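Side-chain contacts in heroin esterase (Rhodococcus sp., PDB 1LZL), which probably hydrolyses acetyl esters, including heroin, through a serine nucleophile held in an alpha/beta-hydrolase fold: residues T124-P127 and G128-D132; E224-S227 and G228-D231; P232-I236 and Y237-S241; P286-F289 and H290-L294. All coordinates share one frame; numbering follows the deposited sequence.

Interaction 1: T124-P127 and G128-D132; sequences TTFP and GPVND
G128, the first residue of helix 128-142, is tied back to T125 across a tight turn: G128 N donates to T125 O at 2.9 Å. The peptide between F126 and P127 is cis, which makes T125-G128 a type VI turn, and the face of the F126 ring lies against P127 CB. Glycine suits position 128 because a beta carbon there would run into T124 CG2, which already packs on G128 CA at 3.9 Å. P129 follows in the first helical turn, where no N-H is needed for the helix, and its ring slides past T124 with CG 3.6 Å from T124 O. Its other neighbours are Y221 and L165, of helices 211-222 and 161-176. V130 then brings one methyl, CG1, to within 3.5 Å of F126 CE1, the two side chains running side by side in the same direction. CG1 reaches the ring because it sits between the backbone N and the carbonyl carbon (chi1 76°). A branched aliphatic chain serves well here, since it also touches Y221 and T169. N131 uses its backbone: N131 N meets P127 O at 2.9 Å, nearly straight (160°), the first i to i+4 bond of the helix. Its side chain crosses the proline at a slant, ND2 3.5 Å from P127 CB in a van der Waals contact. D132 forms a salt bridge to R119. Two backbone bonds therefore set the path from turn into helix, while the side chains meet mainly through carbon, so the entry probably depends on shape and on the cis proline.

Interaction 2: E224-S227 and G228-D231; sequences ESYS and GPED
Between S227 and D231 the backbone swings out through G228 and comes back in a type I turn, G228 to D231, closed by a bond of 2.7 Å from D231 N to G228 O. G228 has a positive phi of 113° and an extended psi, angles at which a beta carbon would collide with the S227 carbonyl oxygen. P229, next in line, has the fixed phi that the second place of a type I turn needs. The turn carries D231 back to S227, and D231 OD2 receives S227 N at 3.0 Å in a nearly straight bond (168°), on the anti side of the carboxylate and somewhat out of its plane. S227 OG adds a weak bond to the same oxygen at 3.3 Å, and a water links OD2 to S225 OG, 2.6 Å from that water. The other oxygen, D231 OD1, accepts D233 N, an Asx turn that leads into the next part of this loop between helix 211-222 and strand 252-257. A short acid is apt here, each oxygen serving a different backbone N-H. Y226 forms a floor beneath the glycine: G228 CA sits 3.8 Å from the ring centroid, over the face, in a CH-pi contact that a side chain-free residue makes easily. With CG anti to the backbone N (chi1 164°), the ring extends under the following peptide, and its hydroxyl bonds to D193. Were Y226 replaced by an alanine, G228 would probably lose its aromatic floor and D193 its hydroxyl partner. Carboxylate and ring lie nearly parallel, with D231 OD2 3.6 Å from Y226 CD1.

Interaction 3: P232-I236 and Y237-S241; sequences PDVSI and YAAPS
I236 and Y237 lie side by side and point the same way, the isoleucine CG1 resting over the face of the tyrosine ring, 3.9 Å from its centroid and only 13° off the normal. This CH-pi contact between neighbours depends on the isoleucine torsion, chi1 67°, which places CG1 between the backbone N and the carbonyl carbon, beside the ring. S235 approaches the same tyrosine through its hydroxyl: OG accepts Y237 N at 3.0 Å, an ST turn, and serine is well chosen because its oxygen is so near the main chain. The S235 carbonyl oxygen takes two more donors, A238 N from well above the carbonyl plane and A239 N, also at 3.0 Å, almost end-on. Three bonds thus curl the chain round S235. Alanine suits 238 and 239, which are buried against L222 and W218 of helix 211-222; A239 CB also meets V234 CG1 at 4.0 Å. One residue further, P240 CA makes a CH...O contact of 3.2 Å with I236 O, which proline can still make although it has no N-H to give. Outside this first shell the tyrosine is fixed by helix 161-176: its hydroxyl bonds to D175 and its ring meets K172 in a cation-pi contact. A leucine at Y237 would probably leave D175 without its hydroxyl mate and K172 without its aromatic partner. P240 touches A167 and L171 of that helix. An ST turn heading a beta turn and an alpha turn that share the S235 carbonyl makes a compact reversal, here seating a loop against two helices of the alpha/beta-hydrolase fold.

Interaction 4: P286-F289 and H290-L294; sequences PGTF and HGSAL
S292 stands directly over the ring of F289, its CB 3.5 Å from the centroid and just 6° off the normal, a CH-pi contact almost perfectly centred. The phenylalanine turns CG between its backbone N and carbonyl carbon (chi1 57°), which folds the ring back over the turn that follows. A small side chain is well suited to so close an approach, and serine brings CB to the face while its hydroxyl turns back to the F289 main chain, OG lying 3.4 Å from T288 CB. The same two residues are joined by their main chains: S292 N donates to F289 O at 3.0 Å, from above the carbonyl plane, closing a type II turn. G291 fills the third place of that turn, where the positive phi of 86° would jam a beta carbon against the preceding carbonyl. At the rim of the phenyl ring, near its plane, lies H290 O, 3.3 Å from F289 CD1. This buried oxygen has no hydrogen-bond partner, and the C-H edge of the ring may offset this slightly. H290 itself sends its imidazole the other way, CG anti to the backbone N, away from the phenyl ring. Its ND1 bonds to D260, and the ring touches S160 and meets W209. T288 steadies the approach to the turn, its hydroxyl bonded to F285 O and E258 N. A histidine presented on a tight turn after the last strand, between an aspartate and a serine on a GxSxG elbow, is the pattern expected of the catalytic triad of an alpha/beta hydrolase.

How the interactions relate
The four contacts follow one another along the chain without overlap, and the first three gather on one side of the molecule. Interactions 1 and 3 have centres 13 Å apart and touch, F126 meeting S235 and A238 while V130 reaches Y237; both lean on helices 161-176 and 211-222. Interaction 2 lies in the same long loop as interaction 3, 11 Å away between centres, and joins it where Y226 packs on V234. Interaction 4 sits alone, its centre about 27 to 30 Å from those of the others, on the opposite side of the chain's centre from interaction 1. The probable catalytic histidine is thus well separated from this packed loop cluster.

Interaction 1: T124-P127 and G128-D132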
ATOM      1  N   THR A 124      -3.189  14.407 -10.708  1.00 11.93           N
ATOM      2  CA  THR A 124      -3.974  14.749  -9.524  1.00 10.65           C
ATOM      3  C   THR A 124      -3.030  14.757  -8.330  1.00 10.65           C
ATOM      4  O   THR A 124      -2.529  13.712  -7.917  1.00 13.98           O
ATOM      5  CB  THR A 124      -5.067  13.729  -9.257  1.00 12.44           C
ATOM      6  OG1 THR A 124      -5.940  13.641 -10.383  1.00 12.01           O
ATOM      7  CG2 THR A 124      -5.936  14.160  -8.071  1.00 12.89           C
ATOM      8  N   THR A 125      -2.718  15.931  -7.790  1.00 11.35           N
ATOM      9  CA  THR A 125      -1.797  15.989  -6.670  1.00 11.17           C
ATOM     10  C   THR A 125      -2.539  15.845  -5.353  1.00 10.01           C
ATOM     11  O   THR A 125      -3.768  15.936  -5.301  1.00 11.03           O
ATOM     12  CB  THR A 125      -1.010  17.312  -6.658  1.00 12.72           C
ATOM     13  OG1 THR A 125      -1.959  18.379  -6.770  1.00 15.56           O
ATOM     14  CG2 THR A 125      -0.076  17.360  -7.868  1.00 15.89           C
ATOM     15  N   PHE A 126      -1.753  15.601  -4.301  1.00 10.81           N
ATOM     16  CA  PHE A 126      -2.344  15.637  -2.960  1.00 11.07           C
ATOM     17  C   PHE A 126      -3.171  16.895  -2.787  1.00 12.25           C
ATOM     18  O   PHE A 126      -2.686  17.958  -3.254  1.00 14.25           O
ATOM     19  CB  PHE A 126      -1.168  15.579  -1.933  1.00 12.11           C
ATOM     20  CG  PHE A 126      -1.768  15.586  -0.512  1.00 10.93           C
ATOM     21  CD1 PHE A 126      -2.116  14.354   0.042  1.00 10.73           C
ATOM     22  CD2 PHE A 126      -1.955  16.754   0.215  1.00 11.31           C
ATOM     23  CE1 PHE A 126      -2.741  14.370   1.311  1.00 11.39           C
ATOM     24  CE2 PHE A 126      -2.592  16.784   1.447  1.00 11.64           C
ATOM     25  CZ  PHE A 126      -2.958  15.548   2.008  1.00 11.97           C
ATOM     26  N   PRO A 127      -4.343  16.880  -2.174  1.00 11.19           N
ATOM     27  CA  PRO A 127      -4.927  15.760  -1.435  1.00 10.86           C
ATOM     28  C   PRO A 127      -5.725  14.739  -2.227  1.00 10.36           C
ATOM     29  O   PRO A 127      -6.299  13.813  -1.632  1.00 10.85           O
ATOM     30  CB  PRO A 127      -5.908  16.507  -0.497  1.00 13.28           C
ATOM     31  CG  PRO A 127      -6.369  17.655  -1.345  1.00 13.46           C
ATOM     32  CD  PRO A 127      -5.164  18.111  -2.116  1.00 14.27           C
ATOM     33  N   GLY A 128      -5.794  14.873  -3.544  1.00 10.21           N
ATOM     34  CA  GLY A 128      -6.738  14.035  -4.300  1.00 10.34           C
ATOM     35  C   GLY A 128      -6.649  12.549  -4.070  1.00  8.84           C
ATOM     36  O   GLY A 128      -7.640  11.875  -3.849  1.00  9.87           O
ATOM     37  N   PRO A 129      -5.441  11.989  -4.211  1.00  9.72           N
ATOM     38  CA  PRO A 129      -5.346  10.524  -4.076  1.00  9.65           C
ATOM     39  C   PRO A 129      -5.770  10.028  -2.707  1.00  9.44           C
ATOM     40  O   PRO A 129      -6.448   8.975  -2.640  1.00  9.61           O
ATOM     41  CB  PRO A 129      -3.855  10.229  -4.368  1.00 10.83           C
ATOM     42  CG  PRO A 129      -3.503  11.347  -5.329  1.00 11.70           C
ATOM     43  CD  PRO A 129      -4.173  12.570  -4.654  1.00 10.72           C
ATOM     44  N   VAL A 130      -5.353  10.703  -1.620  1.00  9.34           N
ATOM     45  CA  VAL A 130      -5.793  10.173  -0.328  1.00 10.47           C
ATOM     46  C   VAL A 130      -7.291  10.432  -0.183  1.00 10.51           C
ATOM     47  O   VAL A 130      -8.001   9.609   0.407  1.00 10.61           O
ATOM     48  CB  VAL A 130      -4.988  10.768   0.850  1.00 13.83           C
ATOM     49  CG1 VAL A 130      -5.413  12.174   1.171  1.00 17.31           C
ATOM     50  CG2 VAL A 130      -5.098   9.847   2.073  1.00 18.64           C
ATOM     51  N   ASN A 131      -7.812  11.536  -0.755  1.00 10.50           N
ATOM     52  CA  ASN A 131      -9.256  11.785  -0.693  1.00 12.03           C
ATOM     53  C   ASN A 131     -10.013  10.662  -1.411  1.00 10.81           C
ATOM     54  O   ASN A 131     -11.100  10.255  -0.936  1.00  8.85           O
ATOM     55  CB  ASN A 131      -9.632  13.166  -1.258  1.00 11.62           C
ATOM     56  CG  ASN A 131      -9.228  14.294  -0.288  1.00 13.72           C
ATOM     57  OD1 ASN A 131      -8.916  14.000   0.883  1.00 15.11           O
ATOM     58  ND2 ASN A 131      -9.258  15.530  -0.773  1.00 14.89           N
ATOM     59  N   ASP A 132      -9.496  10.135  -2.513  1.00  9.24           N
ATOM     60  CA  ASP A 132     -10.179   9.039  -3.203  1.00  9.66           C
ATOM     61  C   ASP A 132     -10.223   7.799  -2.325  1.00  8.52           C
ATOM     62  O   ASP A 132     -11.213   7.062  -2.292  1.00  9.50           O
ATOM     63  CB  ASP A 132      -9.451   8.677  -4.512  1.00  9.38           C
ATOM     64  CG  ASP A 132      -9.550   9.802  -5.536  1.00  9.23           C
ATOM     65  OD1 ASP A 132     -10.425  10.690  -5.410  1.00  9.74           O
ATOM     66  OD2 ASP A 132      -8.736   9.752  -6.511  1.00 10.37           O
TER

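Interaction 2: E224-S227 and G228-D231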
ATOM      1  N   GLU A 224       3.907  21.258  -7.678  1.00 20.22           N
ATOM      2  CA  GLU A 224       4.961  22.147  -8.163  1.00 18.45           C
ATOM      3  C   GLU A 224       5.247  23.262  -7.167  1.00 22.26           C
ATOM      4  O   GLU A 224       6.232  24.018  -7.297  1.00 28.93           O
ATOM      5  CB  GLU A 224       4.606  22.708  -9.537  1.00 19.00           C
ATOM      6  CG  GLU A 224       4.396  21.628 -10.620  1.00 27.74           C
ATOM      7  CD  GLU A 224       5.748  21.125 -11.117  1.00 28.65           C
ATOM      8  OE1 GLU A 224       6.746  21.548 -10.484  1.00 24.77           O
ATOM      9  OE2 GLU A 224       5.794  20.334 -12.096  1.00 31.76           O
ATOM     10  N   SER A 225       4.426  23.377  -6.142  1.00 24.38           N
ATOM     11  CA  SER A 225       4.558  24.312  -5.036  1.00 27.70           C
ATOM     12  C   SER A 225       5.362  23.785  -3.863  1.00 28.05           C
ATOM     13  O   SER A 225       5.957  24.489  -3.046  1.00 39.31           O
ATOM     14  CB  SER A 225       3.154  24.561  -4.452  1.00 29.94           C
ATOM     15  OG  SER A 225       3.170  25.203  -3.186  1.00 45.88           O
ATOM     16  N   TYR A 226       5.354  22.436  -3.749  1.00 27.71           N
ATOM     17  CA  TYR A 226       6.037  21.826  -2.620  1.00 22.66           C
ATOM     18  C   TYR A 226       7.505  22.180  -2.727  1.00 19.57           C
ATOM     19  O   TYR A 226       8.062  21.975  -3.800  1.00 26.15           O
ATOM     20  CB  TYR A 226       5.813  20.317  -2.623  1.00 19.39           C
ATOM     21  CG  TYR A 226       6.710  19.460  -1.767  1.00 16.91           C
ATOM     22  CD1 TYR A 226       6.650  19.501  -0.378  1.00 16.21           C
ATOM     23  CD2 TYR A 226       7.601  18.592  -2.376  1.00 16.35           C
ATOM     24  CE1 TYR A 226       7.486  18.681   0.396  1.00 16.33           C
ATOM     25  CE2 TYR A 226       8.450  17.771  -1.641  1.00 16.25           C
ATOM     26  CZ  TYR A 226       8.373  17.844  -0.257  1.00 15.06           C
ATOM     27  OH  TYR A 226       9.228  17.012   0.446  1.00 15.98           O
ATOM     28  N   SER A 227       8.076  22.630  -1.616  1.00 20.13           N
ATOM     29  CA  SER A 227       9.479  23.038  -1.821  1.00 22.27           C
ATOM     30  C   SER A 227      10.501  22.039  -1.310  1.00 25.89           C
ATOM     31  O   SER A 227      11.687  22.388  -1.266  1.00 30.66           O
ATOM     32  CB  SER A 227       9.721  24.386  -1.142  1.00 26.23           C
ATOM     33  OG  SER A 227       9.189  24.344   0.163  1.00 33.23           O
ATOM     34  N   GLY A 228      10.111  20.840  -0.905  1.00 22.55           N
ATOM     35  CA  GLY A 228      11.091  19.846  -0.493  1.00 21.84           C
ATOM     36  C   GLY A 228      10.992  19.524   1.001  1.00 18.84           C
ATOM     37  O   GLY A 228      10.054  19.978   1.644  1.00 18.54           O
ATOM     38  N   PRO A 229      11.970  18.754   1.472  1.00 19.82           N
ATOM     39  CA  PRO A 229      11.952  18.245   2.855  1.00 21.72           C
ATOM     40  C   PRO A 229      11.741  19.303   3.902  1.00 22.41           C
ATOM     41  O   PRO A 229      11.131  19.148   4.971  1.00 24.85           O
ATOM     42  CB  PRO A 229      13.366  17.644   2.971  1.00 23.88           C
ATOM     43  CG  PRO A 229      13.598  17.083   1.584  1.00 22.66           C
ATOM     44  CD  PRO A 229      13.152  18.251   0.711  1.00 21.47           C
ATOM     45  N   GLU A 230      12.269  20.517   3.614  1.00 25.09           N
ATOM     46  CA  GLU A 230      12.103  21.479   4.709  1.00 25.66           C
ATOM     47  C   GLU A 230      10.786  22.200   4.602  1.00 24.75           C
ATOM     48  O   GLU A 230      10.514  23.119   5.360  1.00 37.47           O
ATOM     49  CB  GLU A 230      13.306  22.431   4.704  1.00 35.56           C
ATOM     50  CG  GLU A 230      14.599  21.680   5.006  1.00 51.10           C
ATOM     51  CD  GLU A 230      15.625  21.950   3.914  1.00 58.55           C
ATOM     52  OE1 GLU A 230      16.316  22.991   4.010  1.00 57.31           O
ATOM     53  OE2 GLU A 230      15.679  21.092   2.999  1.00 66.12           O
ATOM     54  N   ASP A 231       9.928  21.825   3.667  1.00 23.57           N
ATOM     55  CA  ASP A 231       8.637  22.487   3.585  1.00 23.98           C
ATOM     56  C   ASP A 231       7.867  22.229   4.877  1.00 27.39           C
ATOM     57  O   ASP A 231       7.653  21.076   5.259  1.00 30.49           O
ATOM     58  CB  ASP A 231       7.962  22.022   2.293  1.00 21.87           C
ATOM     59  CG  ASP A 231       6.679  22.794   2.015  1.00 27.85           C
ATOM     60  OD1 ASP A 231       6.083  23.297   3.002  1.00 35.69           O
ATOM     61  OD2 ASP A 231       6.285  22.889   0.839  1.00 29.39           O
TER
HETATM   62  O   HOH W   1       4.321  24.575  -0.926  1.00 33.04           O
HETATM   63  O   HOH W   2      13.190  21.727   1.287  1.00 38.97           O

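Interaction 3: P232-I236 and Y237-S241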
ATOM      1  N   PRO A 232       7.476  23.276   5.619  1.00 35.83           N
ATOM      2  CA  PRO A 232       6.649  23.120   6.817  1.00 34.11           C
ATOM      3  C   PRO A 232       5.177  22.878   6.515  1.00 36.36           C
ATOM      4  O   PRO A 232       4.401  22.522   7.412  1.00 52.56           O
ATOM      5  CB  PRO A 232       6.791  24.484   7.522  1.00 38.32           C
ATOM      6  CG  PRO A 232       6.996  25.458   6.409  1.00 37.77           C
ATOM      7  CD  PRO A 232       7.848  24.700   5.415  1.00 34.76           C
ATOM      8  N   ASP A 233       4.719  23.084   5.273  1.00 37.89           N
ATOM      9  CA  ASP A 233       3.289  22.907   5.074  1.00 39.93           C
ATOM     10  C   ASP A 233       2.972  21.571   4.412  1.00 31.07           C
ATOM     11  O   ASP A 233       2.345  21.605   3.357  1.00 38.44           O
ATOM     12  CB  ASP A 233       2.675  23.993   4.201  1.00 47.83           C
ATOM     13  CG  ASP A 233       2.769  25.409   4.707  1.00 52.00           C
ATOM     14  OD1 ASP A 233       2.898  25.569   5.942  1.00 61.71           O
ATOM     15  OD2 ASP A 233       2.710  26.328   3.854  1.00 58.95           O
ATOM     16  N   VAL A 234       3.367  20.443   5.012  1.00 22.40           N
ATOM     17  CA  VAL A 234       3.001  19.146   4.472  1.00 17.00           C
ATOM     18  C   VAL A 234       2.001  18.453   5.386  1.00 16.15           C
ATOM     19  O   VAL A 234       2.236  18.267   6.593  1.00 16.66           O
ATOM     20  CB  VAL A 234       4.259  18.258   4.280  1.00 15.61           C
ATOM     21  CG1 VAL A 234       3.826  16.909   3.724  1.00 14.66           C
ATOM     22  CG2 VAL A 234       5.245  18.940   3.351  1.00 16.31           C
ATOM     23  N   SER A 235       0.839  18.067   4.827  1.00 14.64           N
ATOM     24  CA  SER A 235      -0.172  17.377   5.610  1.00 12.36           C
ATOM     25  C   SER A 235       0.275  16.021   6.149  1.00  9.93           C
ATOM     26  O   SER A 235       0.956  15.248   5.475  1.00 10.78           O
ATOM     27  CB  SER A 235      -1.394  17.164   4.687  1.00 12.00           C
ATOM     28  OG  SER A 235      -2.388  16.430   5.443  1.00 12.79           O
ATOM     29  N   ILE A 236      -0.126  15.741   7.395  1.00 10.28           N
ATOM     30  CA  ILE A 236       0.140  14.407   7.957  1.00 10.92           C
ATOM     31  C   ILE A 236      -0.595  13.343   7.140  1.00 10.95           C
ATOM     32  O   ILE A 236      -0.181  12.174   7.252  1.00 11.78           O
ATOM     33  CB  ILE A 236      -0.281  14.306   9.429  1.00 11.07           C
ATOM     34  CG1 ILE A 236      -1.812  14.409   9.620  1.00 13.88           C
ATOM     35  CG2 ILE A 236       0.516  15.299  10.252  1.00 13.84           C
ATOM     36  CD1 ILE A 236      -2.243  14.084  11.034  1.00 16.24           C
ATOM     37  N   TYR A 237      -1.615  13.695   6.364  1.00 11.70           N
ATOM     38  CA  TYR A 237      -2.265  12.671   5.557  1.00 10.54           C
ATOM     39  C   TYR A 237      -1.469  12.388   4.270  1.00 11.57           C
ATOM     40  O   TYR A 237      -1.702  11.324   3.665  1.00 12.54           O
ATOM     41  CB  TYR A 237      -3.698  13.073   5.230  1.00 11.18           C
ATOM     42  CG  TYR A 237      -4.458  13.511   6.469  1.00 12.69           C
ATOM     43  CD1 TYR A 237      -4.643  12.670   7.539  1.00 11.64           C
ATOM     44  CD2 TYR A 237      -5.001  14.780   6.579  1.00 14.61           C
ATOM     45  CE1 TYR A 237      -5.326  13.036   8.674  1.00 11.56           C
ATOM     46  CE2 TYR A 237      -5.689  15.183   7.711  1.00 16.78           C
ATOM     47  CZ  TYR A 237      -5.871  14.306   8.758  1.00 13.84           C
ATOM     48  OH  TYR A 237      -6.537  14.726   9.897  1.00 16.88           O
ATOM     49  N   ALA A 238      -0.599  13.297   3.859  1.00 10.94           N
ATOM     50  CA  ALA A 238       0.306  13.119   2.743  1.00 10.46           C
ATOM     51  C   ALA A 238       1.519  12.308   3.195  1.00 10.44           C
ATOM     52  O   ALA A 238       1.944  11.388   2.491  1.00 11.54           O
ATOM     53  CB  ALA A 238       0.762  14.461   2.162  1.00 12.83           C
ATOM     54  N   ALA A 239       2.099  12.697   4.341  1.00 11.05           N
ATOM     55  CA  ALA A 239       3.333  12.085   4.840  1.00 10.96           C
ATOM     56  C   ALA A 239       3.107  11.689   6.295  1.00 10.61           C
ATOM     57  O   ALA A 239       3.401  12.512   7.206  1.00 11.67           O
ATOM     58  CB  ALA A 239       4.522  13.055   4.722  1.00 10.81           C
ATOM     59  N   PRO A 240       2.516  10.538   6.539  1.00  9.54           N
ATOM     60  CA  PRO A 240       2.163  10.112   7.897  1.00 10.89           C
ATOM     61  C   PRO A 240       3.325  10.159   8.873  1.00 11.62           C
ATOM     62  O   PRO A 240       3.070  10.341  10.080  1.00 11.45           O
ATOM     63  CB  PRO A 240       1.660   8.677   7.664  1.00  9.98           C
ATOM     64  CG  PRO A 240       1.023   8.767   6.285  1.00  8.77           C
ATOM     65  CD  PRO A 240       1.982   9.610   5.495  1.00  8.89           C
ATOM     66  N   SER A 241       4.578  10.017   8.434  1.00 10.78           N
ATOM     67  CA  SER A 241       5.678  10.124   9.396  1.00 12.89           C
ATOM     68  C   SER A 241       5.699  11.490  10.088  1.00 12.72           C
ATOM     69  O   SER A 241       6.285  11.576  11.179  1.00 14.59           O
ATOM     70  CB  SER A 241       7.004   9.912   8.663  1.00 11.89           C
ATOM     71  OG  SER A 241       7.070   8.604   8.086  1.00 10.93           O
TER

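Interaction 4: P286-F289 and H290-L294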
ATOM      1  N   PRO A 286      15.164 -10.137   5.905  1.00  9.74           N
ATOM      2  CA  PRO A 286      16.583 -10.073   5.548  1.00 10.03           C
ATOM      3  C   PRO A 286      16.817 -10.373   4.067  1.00 10.13           C
ATOM      4  O   PRO A 286      16.124 -11.210   3.472  1.00 10.67           O
ATOM      5  CB  PRO A 286      17.147 -11.202   6.434  1.00 10.73           C
ATOM      6  CG  PRO A 286      16.073 -12.243   6.425  1.00 11.43           C
ATOM      7  CD  PRO A 286      14.774 -11.435   6.515  1.00 10.59           C
ATOM      8  N   GLY A 287      17.811  -9.691   3.516  1.00 11.01           N
ATOM      9  CA  GLY A 287      18.291 -10.113   2.179  1.00 12.39           C
ATOM     10  C   GLY A 287      17.357  -9.742   1.055  1.00 12.60           C
ATOM     11  O   GLY A 287      17.428 -10.225  -0.075  1.00 14.80           O
ATOM     12  N   THR A 288      16.414  -8.853   1.297  1.00 12.68           N
ATOM     13  CA  THR A 288      15.344  -8.478   0.380  1.00 12.39           C
ATOM     14  C   THR A 288      15.531  -7.067  -0.166  1.00 11.46           C
ATOM     15  O   THR A 288      16.422  -6.336   0.278  1.00 11.71           O
ATOM     16  CB  THR A 288      13.999  -8.547   1.121  1.00 13.73           C
ATOM     17  OG1 THR A 288      14.144  -7.774   2.314  1.00 14.58           O
ATOM     18  CG2 THR A 288      13.668  -9.976   1.487  1.00 13.63           C
ATOM     19  N   PHE A 289      14.669  -6.689  -1.120  1.00 11.37           N
ATOM     20  CA  PHE A 289      14.740  -5.309  -1.652  1.00 12.47           C
ATOM     21  C   PHE A 289      13.296  -4.825  -1.846  1.00 11.52           C
ATOM     22  O   PHE A 289      12.350  -5.593  -1.738  1.00 12.48           O
ATOM     23  CB  PHE A 289      15.594  -5.230  -2.920  1.00 13.36           C
ATOM     24  CG  PHE A 289      15.162  -6.115  -4.073  1.00 14.66           C
ATOM     25  CD1 PHE A 289      14.153  -5.700  -4.929  1.00 13.61           C
ATOM     26  CD2 PHE A 289      15.754  -7.355  -4.304  1.00 15.42           C
ATOM     27  CE1 PHE A 289      13.761  -6.509  -5.978  1.00 14.77           C
ATOM     28  CE2 PHE A 289      15.373  -8.182  -5.352  1.00 15.91           C
ATOM     29  CZ  PHE A 289      14.357  -7.754  -6.180  1.00 17.78           C
ATOM     30  N   HIS A 290      13.188  -3.505  -2.197  1.00 12.04           N
ATOM     31  CA  HIS A 290      11.847  -2.994  -2.464  1.00 14.21           C
ATOM     32  C   HIS A 290      11.127  -3.717  -3.585  1.00 15.02           C
ATOM     33  O   HIS A 290      11.584  -3.612  -4.732  1.00 15.42           O
ATOM     34  CB  HIS A 290      11.950  -1.509  -2.805  1.00 14.75           C
ATOM     35  CG  HIS A 290      10.576  -0.889  -2.911  1.00 15.85           C
ATOM     36  ND1 HIS A 290       9.935  -0.377  -1.817  1.00 17.89           N
ATOM     37  CD2 HIS A 290       9.762  -0.658  -3.977  1.00 17.53           C
ATOM     38  CE1 HIS A 290       8.749   0.134  -2.191  1.00 19.62           C
ATOM     39  NE2 HIS A 290       8.635  -0.025  -3.500  1.00 20.15           N
ATOM     40  N   GLY A 291      10.018  -4.414  -3.353  1.00 18.21           N
ATOM     41  CA  GLY A 291       9.360  -5.159  -4.430  1.00 19.97           C
ATOM     42  C   GLY A 291       9.915  -6.563  -4.641  1.00 15.94           C
ATOM     43  O   GLY A 291       9.456  -7.235  -5.594  1.00 17.38           O
ATOM     44  N   SER A 292      10.829  -7.059  -3.799  1.00 14.08           N
ATOM     45  CA  SER A 292      11.264  -8.455  -4.029  1.00 14.29           C
ATOM     46  C   SER A 292      10.167  -9.478  -3.814  1.00 13.91           C
ATOM     47  O   SER A 292      10.249 -10.666  -4.250  1.00 15.47           O
ATOM     48  CB  SER A 292      12.526  -8.756  -3.202  1.00 14.62           C
ATOM     49  OG  SER A 292      12.279  -8.646  -1.799  1.00 14.62           O
ATOM     50  N   ALA A 293       9.064  -9.074  -3.145  1.00 15.13           N
ATOM     51  CA  ALA A 293       7.893  -9.961  -3.082  1.00 16.09           C
ATOM     52  C   ALA A 293       7.401 -10.338  -4.471  1.00 17.38           C
ATOM     53  O   ALA A 293       6.731 -11.348  -4.640  1.00 17.59           O
ATOM     54  CB  ALA A 293       6.770  -9.269  -2.326  1.00 15.95           C
ATOM     55  N   LEU A 294       7.696  -9.521  -5.488  1.00 18.88           N
ATOM     56  CA  LEU A 294       7.316  -9.945  -6.849  1.00 21.66           C
ATOM     57  C   LEU A 294       7.985 -11.257  -7.257  1.00 23.87           C
ATOM     58  O   LEU A 294       7.476 -11.966  -8.159  1.00 23.10           O
ATOM     59  CB  LEU A 294       7.659  -8.819  -7.817  1.00 25.76           C
ATOM     60  CG  LEU A 294       6.763  -7.581  -7.833  1.00 30.18           C
ATOM     61  CD1 LEU A 294       7.419  -6.482  -8.661  1.00 37.17           C
ATOM     62  CD2 LEU A 294       5.350  -7.836  -8.351  1.00 34.40           C
TER